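Local coordinates for PorB (Corynebacterium glutamicum, PDB 2VQG), which is a putative alpha-helical, anion-selective porin that probably lets anions cross the outer layer of the corynebacterial cell envelope, at residues D76-Q79 with L83-A86. Sequence-based numbering, arbitrary orientation.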
# COMPACT_ATOMS: atom_id res chain seq x y z
N ASP A 76 3.91 3.94 -0.77
CA ASP A 76 5.26 4.54 -0.82
C ASP A 76 6.35 3.50 -0.53
O ASP A 76 7.37 3.47 -1.23
CB ASP A 76 5.41 5.69 0.18
CG ASP A 76 4.72 6.98 -0.29
OD1 ASP A 76 4.27 7.04 -1.46
OD2 ASP A 76 4.67 7.94 0.51
N ARG A 77 6.15 2.68 0.51
CA ARG A 77 7.12 1.63 0.84
C ARG A 77 7.23 0.60 -0.29
O ARG A 77 8.34 0.16 -0.61
CB ARG A 77 6.82 1.01 2.21
CG ARG A 77 6.78 2.08 3.31
CD ARG A 77 6.78 1.52 4.73
NE ARG A 77 5.52 0.89 5.10
CZ ARG A 77 4.48 1.52 5.66
NH1 ARG A 77 4.51 2.82 5.91
NH2 ARG A 77 3.40 0.83 5.97
N ALA A 78 6.10 0.26 -0.91
CA ALA A 78 6.09 -0.60 -2.08
C ALA A 78 6.89 -0.01 -3.25
O ALA A 78 7.63 -0.73 -3.94
CB ALA A 78 4.70 -0.89 -2.51
N GLN A 79 6.76 1.29 -3.48
CA GLN A 79 7.51 1.93 -4.56
C GLN A 79 9.01 1.87 -4.29
O GLN A 79 9.80 1.55 -5.19
CB GLN A 79 7.06 3.38 -4.76
CG GLN A 79 7.72 4.03 -5.97
CD GLN A 79 7.36 5.49 -6.12
OE1 GLN A 79 6.24 5.89 -5.81
NE2 GLN A 79 8.31 6.29 -6.61
N LEU A 83 8.11 -2.11 -6.43
CA LEU A 83 6.91 -2.89 -6.72
C LEU A 83 5.86 -2.16 -7.56
O LEU A 83 5.00 -2.79 -8.17
CB LEU A 83 6.29 -3.38 -5.39
CG LEU A 83 7.23 -4.10 -4.42
CD1 LEU A 83 6.51 -4.59 -3.16
CD2 LEU A 83 7.96 -5.27 -5.13
N VAL A 84 5.92 -0.83 -7.57
CA VAL A 84 4.99 0.01 -8.32
C VAL A 84 5.75 1.18 -8.94
O VAL A 84 6.85 1.52 -8.49
CB VAL A 84 3.81 0.54 -7.44
CG1 VAL A 84 2.92 -0.61 -6.94
CG2 VAL A 84 4.30 1.38 -6.27
N LYS A 85 5.14 1.79 -9.96
CA LYS A 85 5.70 2.95 -10.66
C LYS A 85 5.43 4.27 -9.93
O LYS A 85 4.38 4.44 -9.29
CB LYS A 85 5.11 3.05 -12.07
CG LYS A 85 5.40 1.86 -12.97
CD LYS A 85 4.87 2.11 -14.40
CE LYS A 85 3.39 1.80 -14.49
NZ LYS A 85 2.85 1.93 -15.87
N ALA A 86 6.37 5.21 -10.05
CA ALA A 86 6.19 6.59 -9.55
C ALA A 86 5.09 7.37 -10.33
O ALA A 86 4.83 6.99 -11.51
CB ALA A 86 7.53 7.34 -9.66
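Leu-83 N donates to Ala-78 O, five residues back, in a nearly straight 6→1 hydrogen bond (2.9 Å, N-H...O angle 162°) that folds residues 83-86 back against the last turn of helix 61-80. The same two residues also meet through their side chains: Leu-83 CB lies 4.1 Å from Ala-78 CB, and Leu-83 CG sits 3.4 Å from Ala-78 O, which places aliphatic carbon beside the bonded carbonyl oxygen and probably screens it from water. The next residue, Val-84, is extended and puts CG2 alongside the helix backbone, 3.7 Å from Gln-79 CA. Leu-44 of helix 41-52 touches both Ala-78 and Val-84, extending this apolar patch beyond the turn. Gln-79 packs along Val-84 and Ala-86. With CG anti to the backbone N (chi1 -174°) and the chain extended beyond it, its methylenes run past the Val-84 carbonyl, Gln-79 CG lying 3.7 Å from Val-84 O, and the amide ends against Ala-86, with Gln-79 NE2 3.3 Å from Ala-86 CB. That last approach is van der Waals packing; the amide's OE1 accepts a hydrogen bond from Asn-41 ND2, which also serves Asp-76 OD1. The Lys-85 backbone is hydrogen-bonded to Gln-39 and Asn-41. A 6→1 bond paired with apolar contact between its two residues is consistent with a Schellman motif, here ending helix 61-80 close to the Cys-22–Cys-81 disulfide.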